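Local coordinates for protein lactate dehydrogenase, adjacent gene encodes predicted malate dehydrogenase (Cryptosporidium parvum, PDB 4ND2) that probably catalyses the reversible, NAD-dependent interconversion of (S)-lactate and pyruvate as a member of the LDH/MDH superfamily, at residues V126-F131 and N140-M145; C257-S262 and N281-I286; K268-G273 and N304-I309. All coordinates share one frame; numbering follows the deposited sequence.

Contact 1 of 3, residues V126-F131 and N140-M145. With A3D (3-acetylpyridine adenine dinucleotide), chain C.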
loop_
_atom_site.group_PDB
_atom_site.type_symbol
_atom_site.label_atom_id
_atom_site.label_comp_id
_atom_site.label_asym_id
_atom_site.label_seq_id
_atom_site.Cartn_x
_atom_site.Cartn_y
_atom_site.Cartn_z
ATOM N N VAL A 126 32.254 12.632 -2.640
ATOM C CA VAL A 126 33.214 13.411 -1.858
ATOM C C VAL A 126 32.556 13.987 -0.602
ATOM O O VAL A 126 33.178 14.028 0.459
ATOM C CB VAL A 126 33.852 14.539 -2.700
ATOM C CG1 VAL A 126 34.875 15.315 -1.880
ATOM C CG2 VAL A 126 34.503 13.953 -3.946
ATOM N N MET A 127 31.300 14.413 -0.719
ATOM C CA MET A 127 30.554 14.918 0.438
ATOM C C MET A 127 30.343 13.830 1.492
ATOM O O MET A 127 30.459 14.100 2.687
ATOM C CB MET A 127 29.207 15.511 0.012
ATOM C CG MET A 127 29.290 16.818 -0.770
ATOM S SD MET A 127 30.035 18.211 0.116
ATOM C CE MET A 127 31.753 18.065 -0.368
ATOM N N VAL A 128 30.048 12.607 1.051
ATOM C CA VAL A 128 29.877 11.472 1.967
ATOM C C VAL A 128 31.160 11.227 2.759
ATOM O O VAL A 128 31.128 11.086 3.982
ATOM C CB VAL A 128 29.506 10.167 1.225
ATOM C CG1 VAL A 128 29.507 8.978 2.182
ATOM C CG2 VAL A 128 28.149 10.291 0.552
ATOM N N SER A 129 32.279 11.164 2.039
ATOM C CA SER A 129 33.592 10.949 2.641
ATOM C C SER A 129 33.929 12.068 3.622
ATOM O O SER A 129 34.403 11.814 4.729
ATOM C CB SER A 129 34.666 10.879 1.552
ATOM O OG SER A 129 35.926 10.548 2.103
ATOM N N HIS A 130 33.671 13.303 3.205
ATOM C CA HIS A 130 33.892 14.466 4.053
ATOM C C HIS A 130 33.076 14.384 5.341
ATOM O O HIS A 130 33.611 14.604 6.426
ATOM C CB HIS A 130 33.556 15.754 3.299
ATOM C CG HIS A 130 33.861 16.997 4.075
ATOM N ND1 HIS A 130 35.146 17.363 4.414
ATOM C CD2 HIS A 130 33.049 17.951 4.586
ATOM C CE1 HIS A 130 35.112 18.492 5.099
ATOM N NE2 HIS A 130 33.852 18.870 5.218
ATOM N N PHE A 131 31.789 14.055 5.225
ATOM C CA PHE A 131 30.926 13.957 6.404
ATOM C C PHE A 131 31.390 12.881 7.382
ATOM O O PHE A 131 31.376 13.097 8.594
ATOM C CB PHE A 131 29.467 13.690 6.030
ATOM C CG PHE A 131 28.552 13.674 7.219
ATOM C CD1 PHE A 131 27.971 14.848 7.678
ATOM C CD2 PHE A 131 28.310 12.495 7.909
ATOM C CE1 PHE A 131 27.146 14.840 8.788
ATOM C CE2 PHE A 131 27.487 12.481 9.021
ATOM C CZ PHE A 131 26.903 13.657 9.462
ATOM N N ASN A 140 30.181 2.241 8.268
ATOM C CA ASN A 140 28.976 1.486 7.911
ATOM C C ASN A 140 27.657 2.219 8.198
ATOM O O ASN A 140 26.599 1.796 7.727
ATOM C CB ASN A 140 28.973 0.116 8.607
ATOM C CG ASN A 140 28.824 0.222 10.115
ATOM O OD1 ASN A 140 29.581 0.926 10.775
ATOM N ND2 ASN A 140 27.842 -0.479 10.664
ATOM N N LYS A 141 27.722 3.304 8.970
ATOM C CA LYS A 141 26.540 4.098 9.312
ATOM C C LYS A 141 26.443 5.404 8.518
ATOM O O LYS A 141 25.539 6.209 8.759
ATOM C CB LYS A 141 26.531 4.402 10.813
ATOM C CG LYS A 141 26.428 3.173 11.707
ATOM C CD LYS A 141 25.077 2.473 11.607
ATOM C CE LYS A 141 23.958 3.255 12.278
ATOM N NZ LYS A 141 24.102 3.311 13.759
ATOM N N VAL A 142 27.365 5.612 7.579
ATOM C CA VAL A 142 27.347 6.790 6.714
ATOM C C VAL A 142 27.469 6.360 5.255
ATOM O O VAL A 142 28.416 5.666 4.883
ATOM C CB VAL A 142 28.499 7.763 7.046
ATOM C CG1 VAL A 142 28.449 8.983 6.132
ATOM C CG2 VAL A 142 28.442 8.181 8.509
ATOM N N CYS A 143 26.507 6.772 4.435
ATOM C CA CYS A 143 26.526 6.461 3.012
ATOM C C CYS A 143 25.861 7.574 2.208
ATOM O O CYS A 143 25.302 8.514 2.781
ATOM C CB CYS A 143 25.831 5.125 2.751
ATOM S SG CYS A 143 24.049 5.149 3.044
ATOM N N GLY A 144 25.930 7.469 0.885
ATOM C CA GLY A 144 25.356 8.476 -0.002
ATOM C C GLY A 144 24.339 7.902 -0.967
ATOM O O GLY A 144 24.545 6.821 -1.519
ATOM N N MET A 145 23.243 8.630 -1.172
ATOM C CA MET A 145 22.272 8.280 -2.204
ATOM C C MET A 145 22.816 8.704 -3.559
ATOM O O MET A 145 23.078 9.885 -3.788
ATOM C CB MET A 145 20.925 8.968 -1.959
ATOM C CG MET A 145 19.791 8.484 -2.861
ATOM S SD MET A 145 19.965 8.865 -4.620
ATOM C CE MET A 145 19.816 10.648 -4.613
HETATM P PA A3D C . 17.359 23.301 -2.638
HETATM O O1A A3D C . 15.932 23.224 -3.105
HETATM O O2A A3D C . 18.165 24.541 -2.926
HETATM O O5B A3D C . 17.389 23.046 -1.057
HETATM C C5B A3D C . 18.561 23.228 -0.272
HETATM C C4B A3D C . 18.115 23.585 1.137
HETATM O O4B A3D C . 19.228 23.530 2.031
HETATM C C3B A3D C . 17.535 24.996 1.228
HETATM O O3B A3D C . 16.190 24.967 1.718
HETATM C C2B A3D C . 18.459 25.729 2.183
HETATM O O2B A3D C . 17.793 26.665 3.034
HETATM C C1B A3D C . 19.072 24.588 2.973
HETATM N N9A A3D C . 20.351 24.942 3.624
HETATM C C8A A3D C . 21.326 25.746 3.160
HETATM N N7A A3D C . 22.341 25.819 4.058
HETATM C C5A A3D C . 22.010 25.056 5.112
HETATM C C6A A3D C . 22.624 24.689 6.403
HETATM N N6A A3D C . 23.838 25.173 6.761
HETATM N N1A A3D C . 21.930 23.851 7.210
HETATM C C2A A3D C . 20.721 23.355 6.877
HETATM N N3A A3D C . 20.108 23.652 5.717
HETATM C C4A A3D C . 20.695 24.477 4.817
HETATM O O3 A3D C . 18.221 22.056 -3.201
HETATM P PN A3D C . 17.621 20.601 -3.572
HETATM O O1N A3D C . 17.007 20.674 -4.941
HETATM O O2N A3D C . 16.807 20.073 -2.422
HETATM O O5D A3D C . 18.972 19.735 -3.649
HETATM C C5D A3D C . 19.727 19.525 -2.460
HETATM C C4D A3D C . 21.082 18.895 -2.759
HETATM O O4D A3D C . 20.903 17.574 -3.285
HETATM C C3D A3D C . 21.901 19.665 -3.792
HETATM O O3D A3D C . 23.262 19.743 -3.368
HETATM C C2D A3D C . 21.813 18.824 -5.044
HETATM O O2D A3D C . 22.950 18.946 -5.904
HETATM C C1D A3D C . 21.719 17.431 -4.448
HETATM N N1N A3D C . 21.171 16.429 -5.359
HETATM C C2N A3D C . 21.818 15.259 -5.472
HETATM C C3N A3D C . 21.350 14.266 -6.321
HETATM C C7N A3D C . 22.070 12.959 -6.446
HETATM O O7N A3D C . 21.657 12.152 -7.253
HETATM C C8N A3D C . 23.258 12.657 -5.584
HETATM C C4N A3D C . 20.194 14.496 -7.056
HETATM C C5N A3D C . 19.539 15.711 -6.921
HETATM C C6N A3D C . 20.054 16.670 -6.060
#
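Both methyls of Val128 meet the backbone of strand 142-144. CG2 comes closer, 3.4 Å from Gly144 CA and 3.6 Å from Gly144 N, and CG1 lies 3.9 Å from Cys143 C. With CG1 anti to the backbone N (chi1 173°), the isopropyl group straddles the junction between Cys143 and Gly144. Gly144, which has no side chain, lets the methyl settle on the main chain. Farther along the helix, Val142 CG1 takes over: it lies 4.0 Å from Val128 O and 3.9 Å from Phe131 CD2, approaching the ring obliquely. Cys143, between these two contact points, directs its side chain from the strand to the other face, against Met243 of helix 234-248.

The contact is buried and without polar bonds between the two segments; the axes of helix segment 126-131 and strand 142-144 run nearly antiparallel (167°) and approach to 7.8 Å. Beyond Gly144 the chain reaches the cofactor analogue, 3-acetylpyridine adenine dinucleotide. Met145 O is 3.3 Å from its acetyl methyl C8N, and the bent side chain of Met145 brings CE to 3.6 Å from the acetyl oxygen O7N.

Strand 116-119, helix 124-135 and strand 142-144 form a beta-alpha-beta unit of the Rossmann fold, and this contact joins the helix to the second strand, at one edge of the parallel sheet. Val128 and Phe131 also touch strand 116-119, Met127 packs on helix 94-111, and Val126 meets helix 293-314.

Contact 2 of 3, residues C257-S262 and N281-I286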
loop_
_atom_site.group_PDB
_atom_site.type_symbol
_atom_site.label_atom_id
_atom_site.label_comp_id
_atom_site.label_asym_id
_atom_site.label_seq_id
_atom_site.Cartn_x
_atom_site.Cartn_y
_atom_site.Cartn_z
ATOM N N CYS A 257 24.780 2.212 -3.643
ATOM C CA CYS A 257 24.954 3.502 -2.980
ATOM C C CYS A 257 26.437 3.790 -2.757
ATOM O O CYS A 257 27.285 2.903 -2.924
ATOM C CB CYS A 257 24.185 3.535 -1.652
ATOM S SG CYS A 257 24.850 2.498 -0.333
ATOM N N SER A 258 26.746 5.034 -2.402
ATOM C CA SER A 258 28.122 5.421 -2.127
ATOM C C SER A 258 28.478 4.940 -0.726
ATOM O O SER A 258 27.988 5.483 0.268
ATOM C CB SER A 258 28.305 6.934 -2.259
ATOM O OG SER A 258 29.678 7.286 -2.181
ATOM N N ALA A 259 29.305 3.897 -0.659
ATOM C CA ALA A 259 29.682 3.273 0.606
ATOM C C ALA A 259 31.192 3.084 0.689
ATOM O O ALA A 259 31.886 3.110 -0.328
ATOM C CB ALA A 259 28.981 1.934 0.760
ATOM N N PHE A 260 31.687 2.887 1.907
ATOM C CA PHE A 260 33.121 2.726 2.142
ATOM C C PHE A 260 33.575 1.327 1.722
ATOM O O PHE A 260 33.293 0.340 2.404
ATOM C CB PHE A 260 33.458 2.994 3.611
ATOM C CG PHE A 260 34.930 3.155 3.876
ATOM C CD1 PHE A 260 35.629 2.207 4.615
ATOM C CD2 PHE A 260 35.622 4.256 3.385
ATOM C CE1 PHE A 260 36.986 2.356 4.860
ATOM C CE2 PHE A 260 36.979 4.410 3.625
ATOM C CZ PHE A 260 37.662 3.459 4.363
ATOM N N CYS A 261 34.275 1.264 0.591
ATOM C CA CYS A 261 34.684 0.006 -0.029
ATOM C C CYS A 261 36.162 -0.276 0.254
ATOM O O CYS A 261 37.033 0.492 -0.166
ATOM C CB CYS A 261 34.437 0.091 -1.534
ATOM S SG CYS A 261 34.679 -1.460 -2.422
ATOM N N SER A 262 36.439 -1.377 0.955
ATOM C CA SER A 262 37.791 -1.670 1.457
ATOM C C SER A 262 38.438 -2.949 0.917
ATOM O O SER A 262 39.660 -3.003 0.779
ATOM C CB SER A 262 37.778 -1.728 2.986
ATOM O OG SER A 262 37.585 -0.438 3.535
ATOM N N ASN A 281 21.945 -2.746 10.797
ATOM C CA ASN A 281 23.307 -2.307 11.137
ATOM C C ASN A 281 23.933 -1.394 10.071
ATOM O O ASN A 281 25.149 -1.189 10.061
ATOM C CB ASN A 281 24.219 -3.521 11.380
ATOM C CG ASN A 281 23.817 -4.326 12.603
ATOM O OD1 ASN A 281 23.450 -3.769 13.636
ATOM N ND2 ASN A 281 23.899 -5.649 12.495
ATOM N N GLY A 282 23.104 -0.838 9.186
ATOM C CA GLY A 282 23.571 0.063 8.137
ATOM C C GLY A 282 24.059 -0.706 6.926
ATOM O O GLY A 282 23.399 -1.642 6.477
ATOM N N VAL A 283 25.215 -0.309 6.395
ATOM C CA VAL A 283 25.849 -1.027 5.290
ATOM C C VAL A 283 26.511 -2.277 5.866
ATOM O O VAL A 283 27.509 -2.184 6.574
ATOM C CB VAL A 283 26.891 -0.153 4.556
ATOM C CG1 VAL A 283 27.593 -0.953 3.462
ATOM C CG2 VAL A 283 26.224 1.082 3.964
ATOM N N GLU A 284 25.939 -3.438 5.568
ATOM C CA GLU A 284 26.354 -4.695 6.196
ATOM C C GLU A 284 27.274 -5.548 5.317
ATOM O O GLU A 284 27.983 -6.418 5.825
ATOM C CB GLU A 284 25.115 -5.490 6.620
ATOM C CG GLU A 284 24.313 -4.777 7.701
ATOM C CD GLU A 284 23.020 -5.476 8.075
ATOM O OE1 GLU A 284 22.271 -4.914 8.900
ATOM O OE2 GLU A 284 22.746 -6.579 7.557
ATOM N N ASP A 285 27.265 -5.302 4.008
ATOM C CA ASP A 285 28.139 -6.020 3.081
ATOM C C ASP A 285 28.196 -5.294 1.740
ATOM O O ASP A 285 27.376 -4.414 1.468
ATOM C CB ASP A 285 27.631 -7.458 2.878
ATOM C CG ASP A 285 28.744 -8.442 2.513
ATOM O OD1 ASP A 285 28.416 -9.606 2.198
ATOM O OD2 ASP A 285 29.937 -8.070 2.538
ATOM N N ILE A 286 29.179 -5.655 0.918
ATOM C CA ILE A 286 29.281 -5.167 -0.456
ATOM C C ILE A 286 29.411 -6.365 -1.395
ATOM O O ILE A 286 30.214 -7.262 -1.142
ATOM C CB ILE A 286 30.492 -4.227 -0.635
ATOM C CG1 ILE A 286 30.258 -2.914 0.121
ATOM C CG2 ILE A 286 30.743 -3.942 -2.113
ATOM C CD1 ILE A 286 31.497 -2.058 0.274
#
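Ile286 reaches across to the backbone between Phe260 and Cys261 with the end of its side chain. Its CD1 lies 3.7 Å from Phe260 O and 3.8 Å from Cys261 CA, with Cys261 CB at 4.1 Å. CG1 stands anti to the carbonyl carbon (chi1 -69°) and CD1 extends from it (chi2 167°), which carries the terminal methyl to the backbone of strand 253-261. Cys261 SG, anti to the backbone N, also lies within van der Waals distance, 4.2 Å from Ile286 CD1.

A second, lighter meeting is made by Val283, where the chain turns a corner. Ala259 and Val283 both leave the backbone toward the other segment, and Ala259 CB and Val283 CG1 stop 4.2 Å apart, methyl against methyl; both residues also touch Thr276 of the intervening strand 270-279. Close to that corner, Glu284 OE1 accepts the backbone N-H of Asn281 through its anti lone pair, at 2.9 Å, while OE2 forms a salt bridge with Lys252.

Strands 253-261 and 284-286 are the two edges of a three-stranded antiparallel sheet in the C-terminal alpha/beta domain, on either side of strand 270-279. Side chains of 281-286 meet side-chain and backbone atoms of 257-262, and the chemistry is van der Waals: methyl groups against methyl, methylene and backbone atoms, with polar bonds made within 281-286 or to other parts of the chain.

Contact 3 of 3, residues K268-G273 and N304-I309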
loop_
_atom_site.group_PDB
_atom_site.type_symbol
_atom_site.label_atom_id
_atom_site.label_comp_id
_atom_site.label_asym_id
_atom_site.label_seq_id
_atom_site.Cartn_x
_atom_site.Cartn_y
_atom_site.Cartn_z
ATOM N N LYS A 268 41.190 0.063 -1.514
ATOM C CA LYS A 268 41.531 -0.223 -0.119
ATOM C C LYS A 268 41.057 0.862 0.848
ATOM O O LYS A 268 41.792 1.261 1.753
ATOM C CB LYS A 268 43.043 -0.436 0.015
ATOM C CG LYS A 268 43.568 -1.611 -0.796
ATOM C CD LYS A 268 45.024 -1.906 -0.471
ATOM C CE LYS A 268 45.543 -3.093 -1.268
ATOM N NZ LYS A 268 46.976 -3.372 -0.973
ATOM N N GLY A 269 39.823 1.325 0.664
ATOM C CA GLY A 269 39.212 2.298 1.571
ATOM C C GLY A 269 38.843 3.590 0.869
ATOM O O GLY A 269 39.534 4.598 1.006
ATOM N N ILE A 270 37.750 3.550 0.114
ATOM C CA ILE A 270 37.242 4.725 -0.590
ATOM C C ILE A 270 35.715 4.682 -0.659
ATOM O O ILE A 270 35.124 3.613 -0.836
ATOM C CB ILE A 270 37.831 4.829 -2.016
ATOM C CG1 ILE A 270 37.436 6.159 -2.671
ATOM C CG2 ILE A 270 37.393 3.654 -2.884
ATOM C CD1 ILE A 270 38.042 6.371 -4.041
ATOM N N TYR A 271 35.084 5.846 -0.508
ATOM C CA TYR A 271 33.642 5.971 -0.715
ATOM C C TYR A 271 33.338 6.071 -2.206
ATOM O O TYR A 271 33.750 7.027 -2.864
ATOM C CB TYR A 271 33.078 7.195 0.019
ATOM C CG TYR A 271 32.627 6.907 1.429
ATOM C CD1 TYR A 271 33.391 7.299 2.524
ATOM C CD2 TYR A 271 31.431 6.236 1.669
ATOM C CE1 TYR A 271 32.976 7.035 3.819
ATOM C CE2 TYR A 271 31.009 5.964 2.958
ATOM C CZ TYR A 271 31.781 6.367 4.031
ATOM O OH TYR A 271 31.365 6.098 5.312
ATOM N N MET A 272 32.629 5.077 -2.736
ATOM C CA MET A 272 32.177 5.103 -4.125
ATOM C C MET A 272 30.938 4.230 -4.316
ATOM O O MET A 272 30.600 3.418 -3.454
ATOM C CB MET A 272 33.294 4.642 -5.066
ATOM C CG MET A 272 33.649 3.166 -4.957
ATOM S SD MET A 272 34.851 2.661 -6.202
ATOM C CE MET A 272 34.919 0.899 -5.905
ATOM N N GLY A 273 30.276 4.398 -5.456
ATOM C CA GLY A 273 29.083 3.627 -5.779
ATOM C C GLY A 273 29.366 2.143 -5.943
ATOM O O GLY A 273 30.136 1.747 -6.817
ATOM N N ASN A 304 39.708 7.487 -10.170
ATOM C CA ASN A 304 40.613 8.628 -10.371
ATOM C C ASN A 304 39.863 9.955 -10.281
ATOM O O ASN A 304 40.350 10.914 -9.682
ATOM C CB ASN A 304 41.306 8.554 -11.739
ATOM C CG ASN A 304 42.240 7.363 -11.872
ATOM O OD1 ASN A 304 42.682 6.779 -10.882
ATOM N ND2 ASN A 304 42.555 7.003 -13.113
ATOM N N GLU A 305 38.679 9.993 -10.888
ATOM C CA GLU A 305 37.804 11.166 -10.857
ATOM C C GLU A 305 37.426 11.536 -9.417
ATOM O O GLU A 305 37.446 12.711 -9.044
ATOM C CB GLU A 305 36.540 10.889 -11.678
ATOM C CG GLU A 305 35.858 12.115 -12.253
ATOM C CD GLU A 305 34.723 11.745 -13.194
ATOM O OE1 GLU A 305 33.593 11.517 -12.712
ATOM O OE2 GLU A 305 34.963 11.676 -14.418
ATOM N N VAL A 306 37.093 10.524 -8.618
ATOM C CA VAL A 306 36.729 10.714 -7.210
ATOM C C VAL A 306 37.918 11.226 -6.392
ATOM O O VAL A 306 37.778 12.170 -5.611
ATOM C CB VAL A 306 36.188 9.404 -6.585
ATOM C CG1 VAL A 306 36.029 9.535 -5.075
ATOM C CG2 VAL A 306 34.860 9.020 -7.223
ATOM N N ASN A 307 39.078 10.599 -6.571
ATOM C CA ASN A 307 40.304 11.027 -5.891
ATOM C C ASN A 307 40.731 12.444 -6.271
ATOM O O ASN A 307 41.228 13.189 -5.428
ATOM C CB ASN A 307 41.451 10.050 -6.175
ATOM C CG ASN A 307 41.286 8.724 -5.455
ATOM O OD1 ASN A 307 40.730 8.661 -4.359
ATOM N ND2 ASN A 307 41.787 7.655 -6.062
ATOM N N THR A 308 40.538 12.812 -7.535
ATOM C CA THR A 308 40.903 14.145 -8.014
ATOM C C THR A 308 40.104 15.239 -7.297
ATOM O O THR A 308 40.680 16.205 -6.796
ATOM C CB THR A 308 40.700 14.267 -9.538
ATOM O OG1 THR A 308 41.525 13.305 -10.206
ATOM C CG2 THR A 308 41.060 15.664 -10.033
ATOM N N ILE A 309 38.785 15.076 -7.238
ATOM C CA ILE A 309 37.916 16.059 -6.588
ATOM C C ILE A 309 38.158 16.067 -5.079
ATOM O O ILE A 309 38.094 17.120 -4.438
ATOM C CB ILE A 309 36.425 15.796 -6.898
ATOM C CG1 ILE A 309 36.171 15.925 -8.403
ATOM C CG2 ILE A 309 35.529 16.783 -6.155
ATOM C CD1 ILE A 309 34.825 15.398 -8.849
#
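Ile270 and Val306 bury more surface here than any other residues, and their methyls carry the apolar part of the contact. Ile270 CD1 lies 3.9 Å from Val306 CG1, the two side chains meeting at a slant. The isoleucine is fully extended, with CG1 opposite the backbone N (chi1 -172°) and chi2 at 177°, so its far end is carried out from the strand to the helix. Val306 CG1 has a further neighbour in the backbone oxygen of Tyr271, at 4.0 Å, and thus rests against both the isoleucine end and the strand's main chain.

Asn307, third in buried area, adds a polar group at the side of the contact. Its CB leaves the helix beside the contact, but the amide bends back until OD1 is 3.5 Å from Ile270 CD1, a van der Waals approach to a methyl. One turn of the helix is secured nearby, where Asn304 O accepts both the backbone N and the OG1 of Thr308, the latter at 2.7 Å; the two donors arrive from opposite faces of the carbonyl plane.

At the start of the strand, Gly269 and Ile270 both face Cys261 in a G1 beta bulge. Tyr271 turns its ring away from helix 304-309 and onto helix 124-135, its OH bonded to Val142 O and His139 O. Strand 270-273 therefore lies between two helices: segment 304-309 runs at 130° to it, Ile270 and Met272 also touch Ile303 of helix 293-314, and Ile309 of that long C-terminal helix packs on Val126 of helix 124-135.

From the N terminus, contact 1 closes first and locally: only eight residues separate 126-131, on helix 124-135, from 140-145 in the nucleotide-binding domain. The other two contacts come later, in the C-terminal domain, and cross: 257-262 is followed by 268-273, then by 281-286, the partner of the first, and finally by 304-309. Contact 2 spans the three-stranded sheet, and contact 3 fastens its middle strand to the C-terminal helix. The domains meet where Gly144 N lies 2.9 Å from Ser258 O and Asn140 O lies 2.8 Å from Val283 N, both probable hydrogen bonds. Tyr271 joins contact 3 to contact 1, its ring packing on Val128.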